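Local atomic coordinates of serine hydrolase CCSP0084 (Cycloclasticus sp. P1, PDB entry 4I3F), a protein that probably hydrolyses esters and the carbon-carbon bonds of meta-cleavage products, as a serine hydrolase of the alpha/beta hydrolase fold. Residues L111-S125 with E140-G152. Residues are numbered along the deposited sequence; the frame is centred on the assembly and turned at random.
Sequences LDAKGIEQTHIVGNS and ERFKKAVLMGPVG. With NA (sodium ion), chain D.
Strands 119-124 and 142-148 run parallel, their axes 4.6 Å apart at closest approach, with Ile121 N bonded to Lys144 O and Val146 N to Ile121 O. A beta-alpha-beta crossover through helix 126-137 joins them. A beta bulge shifts the register between Thr119 and Ile121. The backbone N of Lys144 donates in the ring plane to ND1 of His120, at 3.0 Å. Lys143 CE lies over a face of the same imidazole, 3.8 Å from its centroid, a CH-pi contact. The bend at chi3 (67°) swings CE of Lys143 over the ring. On the side facing helix 126-137, CG2 of Thr119 and CD1 of Ile121 meet CE2 of Phe142, each at 3.7 Å. Near the other end of the strands, the methyl CE of Met148 rests 3.4 Å from Asn124 CG. Asn124 ND2 bonds to Asn62.

Before the strands, Arg141 folds back on itself (chi2 -54°, chi3 -68°) and points its guanidinium at Asp112, Ile116 and Glu117. NH1 and NH2 both donate to Asp112 OD1, the carboxylate nearly coplanar with the guanidinium. Arg141 NH2 donates to Ile116 O at 2.8 Å, and Arg141 NE to Glu117 O at 2.7 Å. The Glu117 carboxylate lies out of the guanidinium plane, a long charge pair with no N-H aimed at it. A water on NH1 binds the sodium ion, which Glu140 OE2 and His138 hold.

Ser125 follows strand 119-124 at a strained turn with positive phi, consistent with the nucleophile elbow of this fold. Its N and O bond to Met148 O and Val151 N, so strand 142-148 and its following loop help fix the turn. At the opposite end, four in-plane hydrogen bonds fix the rotation of the Arg141 guanidinium, and two nearby carboxylates probably stabilise its charge.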
ATOM      1  N   LEU A 111       0.847 -11.741 -11.198  1.00 12.60           N
ATOM      2  CA  LEU A 111       2.161 -12.045 -11.761  1.00 13.82           C
ATOM      3  C   LEU A 111       2.100 -13.239 -12.714  1.00 13.69           C
ATOM      4  O   LEU A 111       2.755 -13.241 -13.762  1.00 14.89           O
ATOM      5  CB  LEU A 111       3.188 -12.285 -10.646  1.00 12.30           C
ATOM      6  CG  LEU A 111       3.501 -11.102  -9.737  1.00 15.17           C
ATOM      7  CD1 LEU A 111       4.478 -11.513  -8.636  1.00 15.77           C
ATOM      8  CD2 LEU A 111       4.067  -9.929 -10.531  1.00 15.59           C
ATOM      9  N   ASP A 112       1.301 -14.248 -12.372  1.00 13.71           N
ATOM     10  CA  ASP A 112       1.167 -15.408 -13.238  1.00 14.22           C
ATOM     11  C   ASP A 112       0.500 -15.013 -14.561  1.00 15.88           C
ATOM     12  O   ASP A 112       0.890 -15.470 -15.631  1.00 17.09           O
ATOM     13  CB  ASP A 112       0.343 -16.505 -12.558  1.00 16.09           C
ATOM     14  CG  ASP A 112       1.105 -17.237 -11.467  1.00 22.43           C
ATOM     15  OD1 ASP A 112       2.333 -17.029 -11.321  1.00 20.28           O
ATOM     16  OD2 ASP A 112       0.461 -18.046 -10.762  1.00 20.85           O
ATOM     17  N   ALA A 113      -0.504 -14.147 -14.464  1.00 18.18           N
ATOM     18  CA  ALA A 113      -1.264 -13.673 -15.622  1.00 17.79           C
ATOM     19  C   ALA A 113      -0.432 -12.797 -16.560  1.00 16.47           C
ATOM     20  O   ALA A 113      -0.762 -12.650 -17.745  1.00 17.93           O
ATOM     21  CB  ALA A 113      -2.473 -12.908 -15.142  1.00 17.38           C
ATOM     22  N   LYS A 114       0.628 -12.198 -16.023  1.00 15.64           N
ATOM     23  CA  LYS A 114       1.518 -11.341 -16.802  1.00 20.62           C
ATOM     24  C   LYS A 114       2.800 -12.073 -17.205  1.00 21.20           C
ATOM     25  O   LYS A 114       3.674 -11.499 -17.875  1.00 22.52           O
ATOM     26  CB  LYS A 114       1.874 -10.079 -16.005  1.00 18.53           C
ATOM     27  CG  LYS A 114       0.674  -9.225 -15.630  1.00 18.27           C
ATOM     28  CD  LYS A 114      -0.107  -8.782 -16.859  1.00 27.08           C
ATOM     29  CE  LYS A 114       0.535  -7.599 -17.540  1.00 24.84           C
ATOM     30  NZ  LYS A 114      -0.307  -7.062 -18.657  1.00 26.87           N
ATOM     31  N   GLY A 115       2.920 -13.337 -16.801  1.00 18.28           N
ATOM     32  CA  GLY A 115       4.107 -14.125 -17.106  1.00 16.93           C
ATOM     33  C   GLY A 115       5.375 -13.616 -16.443  1.00 16.25           C
ATOM     34  O   GLY A 115       6.476 -13.832 -16.957  1.00 17.15           O
ATOM     35  N   ILE A 116       5.220 -12.953 -15.299  1.00 14.80           N
ATOM     36  CA  ILE A 116       6.362 -12.402 -14.575  1.00 18.03           C
ATOM     37  C   ILE A 116       6.787 -13.342 -13.451  1.00 17.66           C
ATOM     38  O   ILE A 116       6.029 -13.573 -12.503  1.00 19.67           O
ATOM     39  CB  ILE A 116       6.035 -11.008 -13.992  1.00 17.67           C
ATOM     40  CG1 ILE A 116       5.829  -9.995 -15.126  1.00 19.63           C
ATOM     41  CG2 ILE A 116       7.145 -10.552 -13.032  1.00 18.89           C
ATOM     42  CD1 ILE A 116       5.255  -8.653 -14.676  1.00 19.73           C
ATOM     43  N   GLU A 117       8.000 -13.881 -13.549  1.00 16.80           N
ATOM     44  CA  GLU A 117       8.459 -14.846 -12.552  1.00 16.09           C
ATOM     45  C   GLU A 117       8.903 -14.165 -11.258  1.00 16.08           C
ATOM     46  O   GLU A 117       8.551 -14.614 -10.160  1.00 18.64           O
ATOM     47  CB  GLU A 117       9.569 -15.739 -13.118  1.00 18.05           C
ATOM     48  CG  GLU A 117      10.118 -16.774 -12.124  1.00 23.17           C
ATOM     49  CD  GLU A 117       9.036 -17.684 -11.527  1.00 40.92           C
ATOM     50  OE1 GLU A 117       8.002 -17.936 -12.191  1.00 39.11           O
ATOM     51  OE2 GLU A 117       9.227 -18.155 -10.383  1.00 41.84           O
ATOM     52  N   GLN A 118       9.666 -13.081 -11.387  1.00 15.28           N
ATOM     53  CA  GLN A 118      10.143 -12.345 -10.217  1.00 13.03           C
ATOM     54  C   GLN A 118       9.963 -10.851 -10.420  1.00 12.09           C
ATOM     55  O   GLN A 118      10.160 -10.345 -11.533  1.00 13.49           O
ATOM     56  CB  GLN A 118      11.623 -12.631  -9.968  1.00 17.08           C
ATOM     57  CG  GLN A 118      11.954 -14.068  -9.613  1.00 21.95           C
ATOM     58  CD  GLN A 118      13.341 -14.196  -9.003  1.00 33.22           C
ATOM     59  OE1 GLN A 118      14.331 -13.755  -9.589  1.00 28.19           O
ATOM     60  NE2 GLN A 118      13.414 -14.780  -7.811  1.00 28.98           N
ATOM     61  N   THR A 119       9.625 -10.149  -9.343  1.00 13.21           N
ATOM     62  CA  THR A 119       9.404  -8.704  -9.408  1.00 14.79           C
ATOM     63  C   THR A 119       9.943  -7.984  -8.169  1.00 16.33           C
ATOM     64  O   THR A 119       9.996  -8.566  -7.080  1.00 11.30           O
ATOM     65  CB  THR A 119       7.894  -8.391  -9.586  1.00 12.67           C
ATOM     66  OG1 THR A 119       7.710  -6.991  -9.834  1.00 13.78           O
ATOM     67  CG2 THR A 119       7.103  -8.782  -8.338  1.00  9.47           C
ATOM     68  N   HIS A 120      10.364  -6.729  -8.333  1.00 11.89           N
ATOM     69  CA  HIS A 120      10.543  -5.857  -7.177  1.00  9.39           C
ATOM     70  C   HIS A 120       9.157  -5.488  -6.670  1.00 10.10           C
ATOM     71  O   HIS A 120       8.173  -5.619  -7.400  1.00 11.43           O
ATOM     72  CB  HIS A 120      11.292  -4.572  -7.547  1.00 10.00           C
ATOM     73  CG  HIS A 120      12.731  -4.765  -7.930  1.00 12.53           C
ATOM     74  ND1 HIS A 120      13.620  -5.515  -7.188  1.00 14.90           N
ATOM     75  CD2 HIS A 120      13.446  -4.247  -8.959  1.00 10.36           C
ATOM     76  CE1 HIS A 120      14.813  -5.471  -7.757  1.00 15.07           C
ATOM     77  NE2 HIS A 120      14.735  -4.707  -8.833  1.00 13.26           N
ATOM     78  N   ILE A 121       9.066  -4.999  -5.439  1.00  8.57           N
ATOM     79  CA  ILE A 121       7.762  -4.687  -4.860  1.00  6.84           C
ATOM     80  C   ILE A 121       7.834  -3.485  -3.919  1.00  9.94           C
ATOM     81  O   ILE A 121       8.828  -3.297  -3.202  1.00 10.61           O
ATOM     82  CB  ILE A 121       7.142  -5.954  -4.178  1.00  7.54           C
ATOM     83  CG1 ILE A 121       5.738  -5.675  -3.631  1.00  9.40           C
ATOM     84  CG2 ILE A 121       8.096  -6.546  -3.119  1.00 10.02           C
ATOM     85  CD1 ILE A 121       4.968  -6.952  -3.262  1.00 10.27           C
ATOM     86  N   VAL A 122       6.797  -2.649  -3.972  1.00  9.76           N
ATOM     87  CA  VAL A 122       6.663  -1.490  -3.089  1.00  7.35           C
ATOM     88  C   VAL A 122       5.294  -1.585  -2.443  1.00 11.31           C
ATOM     89  O   VAL A 122       4.304  -1.847  -3.132  1.00  9.72           O
ATOM     90  CB  VAL A 122       6.726  -0.162  -3.865  1.00 11.25           C
ATOM     91  CG1 VAL A 122       6.606   1.033  -2.905  1.00  9.88           C
ATOM     92  CG2 VAL A 122       8.032  -0.049  -4.645  1.00 11.65           C
ATOM     93  N   GLY A 123       5.224  -1.384  -1.131  1.00  9.30           N
ATOM     94  CA  GLY A 123       3.935  -1.430  -0.460  1.00 12.03           C
ATOM     95  C   GLY A 123       3.717  -0.355   0.582  1.00 11.67           C
ATOM     96  O   GLY A 123       4.565  -0.138   1.464  1.00 10.97           O
ATOM     97  N   ASN A 124       2.568   0.316   0.483  1.00  8.64           N
ATOM     98  CA  ASN A 124       2.155   1.339   1.434  1.00  8.21           C
ATOM     99  C   ASN A 124       1.174   0.768   2.438  1.00  8.47           C
ATOM    100  O   ASN A 124       0.167   0.196   2.049  1.00 10.74           O
ATOM    101  CB  ASN A 124       1.484   2.503   0.684  1.00 13.36           C
ATOM    102  CG  ASN A 124       0.694   3.445   1.608  1.00 20.05           C
ATOM    103  OD1 ASN A 124       0.900   3.483   2.824  1.00 19.10           O
ATOM    104  ND2 ASN A 124      -0.212   4.225   1.017  1.00 18.46           N
ATOM    105  N   SER A 125       1.459   0.947   3.731  1.00 11.15           N
ATOM    106  CA  SER A 125       0.508   0.592   4.789  1.00 11.97           C
ATOM    107  C   SER A 125      -0.027  -0.820   4.624  1.00 13.98           C
ATOM    108  O   SER A 125       0.719  -1.795   4.713  1.00 13.40           O
ATOM    109  CB  SER A 125      -0.648   1.597   4.818  1.00 21.12           C
ATOM    110  OG  SER A 125      -1.630   1.232   5.770  1.00 31.92           O
ATOM    111  N   GLU A 140      10.086 -16.750  -3.542  1.00 15.77           N
ATOM    112  CA  GLU A 140      10.767 -16.921  -4.822  1.00 17.22           C
ATOM    113  C   GLU A 140      10.249 -15.981  -5.917  1.00 17.87           C
ATOM    114  O   GLU A 140      10.862 -15.867  -6.983  1.00 19.56           O
ATOM    115  CB  GLU A 140      10.653 -18.378  -5.295  1.00 17.68           C
ATOM    116  CG  GLU A 140       9.232 -18.820  -5.721  1.00 30.22           C
ATOM    117  CD  GLU A 140       8.226 -18.946  -4.566  1.00 32.04           C
ATOM    118  OE1 GLU A 140       8.616 -18.885  -3.385  1.00 28.19           O
ATOM    119  OE2 GLU A 140       7.029 -19.120  -4.850  1.00 43.68           O
ATOM    120  N   ARG A 141       9.128 -15.314  -5.665  1.00 14.79           N
ATOM    121  CA  ARG A 141       8.525 -14.469  -6.687  1.00 12.89           C
ATOM    122  C   ARG A 141       8.977 -13.023  -6.559  1.00 14.81           C
ATOM    123  O   ARG A 141       8.547 -12.169  -7.339  1.00 12.82           O
ATOM    124  CB  ARG A 141       6.997 -14.507  -6.602  1.00 12.04           C
ATOM    125  CG  ARG A 141       6.379 -15.893  -6.776  1.00 12.18           C
ATOM    126  CD  ARG A 141       6.829 -16.577  -8.060  1.00 14.08           C
ATOM    127  NE  ARG A 141       6.326 -15.922  -9.267  1.00 15.65           N
ATOM    128  CZ  ARG A 141       5.126 -16.144  -9.800  1.00 18.60           C
ATOM    129  NH1 ARG A 141       4.281 -16.986  -9.224  1.00 15.90           N
ATOM    130  NH2 ARG A 141       4.754 -15.504 -10.903  1.00 17.74           N
ATOM    131  N   PHE A 142       9.836 -12.738  -5.581  1.00 16.49           N
ATOM    132  CA  PHE A 142      10.196 -11.345  -5.289  1.00 11.17           C
ATOM    133  C   PHE A 142      11.688 -11.112  -5.165  1.00 14.25           C
ATOM    134  O   PHE A 142      12.439 -11.997  -4.733  1.00 17.04           O
ATOM    135  CB  PHE A 142       9.437 -10.841  -4.050  1.00 10.68           C
ATOM    136  CG  PHE A 142       7.956 -10.930  -4.209  1.00 11.52           C
ATOM    137  CD1 PHE A 142       7.248 -12.045  -3.740  1.00 12.39           C
ATOM    138  CD2 PHE A 142       7.273  -9.948  -4.909  1.00 13.21           C
ATOM    139  CE1 PHE A 142       5.879 -12.144  -3.941  1.00 13.13           C
ATOM    140  CE2 PHE A 142       5.910 -10.048  -5.108  1.00 12.43           C
ATOM    141  CZ  PHE A 142       5.213 -11.150  -4.621  1.00 12.96           C
ATOM    142  N   LYS A 143      12.103  -9.916  -5.580  1.00 13.22           N
ATOM    143  CA  LYS A 143      13.510  -9.527  -5.599  1.00 12.77           C
ATOM    144  C   LYS A 143      13.746  -8.569  -4.436  1.00 15.00           C
ATOM    145  O   LYS A 143      13.915  -9.008  -3.297  1.00 16.25           O
ATOM    146  CB  LYS A 143      13.863  -8.890  -6.953  1.00 16.54           C
ATOM    147  CG  LYS A 143      13.930  -9.895  -8.119  1.00 25.41           C
ATOM    148  CD  LYS A 143      13.566  -9.263  -9.468  1.00 27.24           C
ATOM    149  CE  LYS A 143      14.595  -8.233  -9.931  1.00 34.77           C
ATOM    150  NZ  LYS A 143      15.921  -8.862 -10.203  1.00 37.19           N
ATOM    151  N   LYS A 144      13.733  -7.265  -4.701  1.00 12.41           N
ATOM    152  CA  LYS A 144      13.849  -6.285  -3.616  1.00  9.06           C
ATOM    153  C   LYS A 144      12.498  -5.724  -3.220  1.00  8.48           C
ATOM    154  O   LYS A 144      11.581  -5.659  -4.043  1.00 10.03           O
ATOM    155  CB  LYS A 144      14.743  -5.116  -4.025  1.00  9.96           C
ATOM    156  CG  LYS A 144      16.225  -5.423  -4.111  1.00 14.55           C
ATOM    157  CD  LYS A 144      16.949  -4.157  -4.548  1.00 17.54           C
ATOM    158  CE  LYS A 144      18.304  -4.005  -3.880  1.00 26.68           C
ATOM    159  NZ  LYS A 144      19.388  -4.714  -4.614  1.00 23.93           N
ATOM    160  N   ALA A 145      12.398  -5.280  -1.969  1.00  9.33           N
ATOM    161  CA  ALA A 145      11.154  -4.726  -1.437  1.00  8.39           C
ATOM    162  C   ALA A 145      11.362  -3.358  -0.802  1.00  9.60           C
ATOM    163  O   ALA A 145      12.342  -3.133  -0.084  1.00 10.71           O
ATOM    164  CB  ALA A 145      10.525  -5.684  -0.427  1.00 10.86           C
ATOM    165  N   VAL A 146      10.430  -2.449  -1.068  1.00  8.32           N
ATOM    166  CA  VAL A 146      10.366  -1.171  -0.369  1.00  9.65           C
ATOM    167  C   VAL A 146       9.039  -1.097   0.365  1.00 12.02           C
ATOM    168  O   VAL A 146       7.981  -1.280  -0.243  1.00 10.79           O
ATOM    169  CB  VAL A 146      10.465   0.010  -1.345  1.00  8.06           C
ATOM    170  CG1 VAL A 146      10.152   1.335  -0.615  1.00 11.80           C
ATOM    171  CG2 VAL A 146      11.854   0.070  -1.964  1.00 11.60           C
ATOM    172  N   LEU A 147       9.089  -0.843   1.671  1.00  7.91           N
ATOM    173  CA  LEU A 147       7.870  -0.614   2.443  1.00  9.25           C
ATOM    174  C   LEU A 147       7.761   0.872   2.764  1.00  9.75           C
ATOM    175  O   LEU A 147       8.780   1.571   2.883  1.00  9.95           O
ATOM    176  CB  LEU A 147       7.878  -1.426   3.742  1.00  8.77           C
ATOM    177  CG  LEU A 147       8.128  -2.930   3.599  1.00 12.67           C
ATOM    178  CD1 LEU A 147       8.080  -3.626   4.973  1.00 10.52           C
ATOM    179  CD2 LEU A 147       7.142  -3.571   2.609  1.00 10.17           C
ATOM    180  N   MET A 148       6.528   1.358   2.879  1.00  7.11           N
ATOM    181  CA  MET A 148       6.278   2.757   3.208  1.00  8.13           C
ATOM    182  C   MET A 148       5.178   2.784   4.251  1.00 10.17           C
ATOM    183  O   MET A 148       4.011   2.514   3.944  1.00 11.04           O
ATOM    184  CB  MET A 148       5.833   3.538   1.970  1.00 11.50           C
ATOM    185  CG  MET A 148       5.926   5.041   2.138  1.00 15.14           C
ATOM    186  SD  MET A 148       4.877   5.929   0.951  1.00 22.64           S
ATOM    187  CE  MET A 148       3.253   5.623   1.640  1.00 23.75           C
ATOM    188  N   GLY A 149       5.555   3.083   5.489  1.00 11.22           N
ATOM    189  CA  GLY A 149       4.612   3.090   6.601  1.00  8.89           C
ATOM    190  C   GLY A 149       3.788   1.824   6.675  1.00 11.83           C
ATOM    191  O   GLY A 149       2.561   1.883   6.729  1.00 12.36           O
ATOM    192  N   PRO A 150       4.455   0.664   6.690  1.00 10.96           N
ATOM    193  CA  PRO A 150       3.738  -0.602   6.579  1.00  8.38           C
ATOM    194  C   PRO A 150       3.033  -1.041   7.865  1.00  9.84           C
ATOM    195  O   PRO A 150       3.506  -0.760   8.965  1.00 12.81           O
ATOM    196  CB  PRO A 150       4.863  -1.598   6.256  1.00  9.33           C
ATOM    197  CG  PRO A 150       6.043  -1.052   6.997  1.00 11.24           C
ATOM    198  CD  PRO A 150       5.908   0.464   6.870  1.00 12.37           C
ATOM    199  N   VAL A 151       1.907  -1.737   7.713  1.00 12.72           N
ATOM    200  CA  VAL A 151       1.379  -2.533   8.821  1.00 12.60           C
ATOM    201  C   VAL A 151       2.181  -3.829   8.846  1.00 15.12           C
ATOM    202  O   VAL A 151       2.939  -4.097   7.914  1.00 12.86           O
ATOM    203  CB  VAL A 151      -0.139  -2.802   8.696  1.00 13.00           C
ATOM    204  CG1 VAL A 151      -0.912  -1.489   8.773  1.00 17.40           C
ATOM    205  CG2 VAL A 151      -0.483  -3.541   7.402  1.00 13.41           C
ATOM    206  N   GLY A 152       2.047  -4.620   9.910  1.00 12.72           N
ATOM    207  CA  GLY A 152       2.828  -5.843  10.019  1.00 12.95           C
ATOM    208  C   GLY A 152       3.571  -5.960  11.338  1.00 13.79           C
ATOM    209  O   GLY A 152       4.034  -7.039  11.694  1.00 18.11           O
TER
HETATM  210 NA    NA D 303       4.889 -19.773  -4.147  1.00 47.44          NA
HETATM  211  O   HOH W   1      16.584 -12.082  -9.683  1.00 38.95           O
HETATM  212  O   HOH W   2       4.323 -18.723  -6.735  1.00 30.11           O
HETATM  213  O   HOH W   3       3.461 -22.081  -4.559  1.00 44.19           O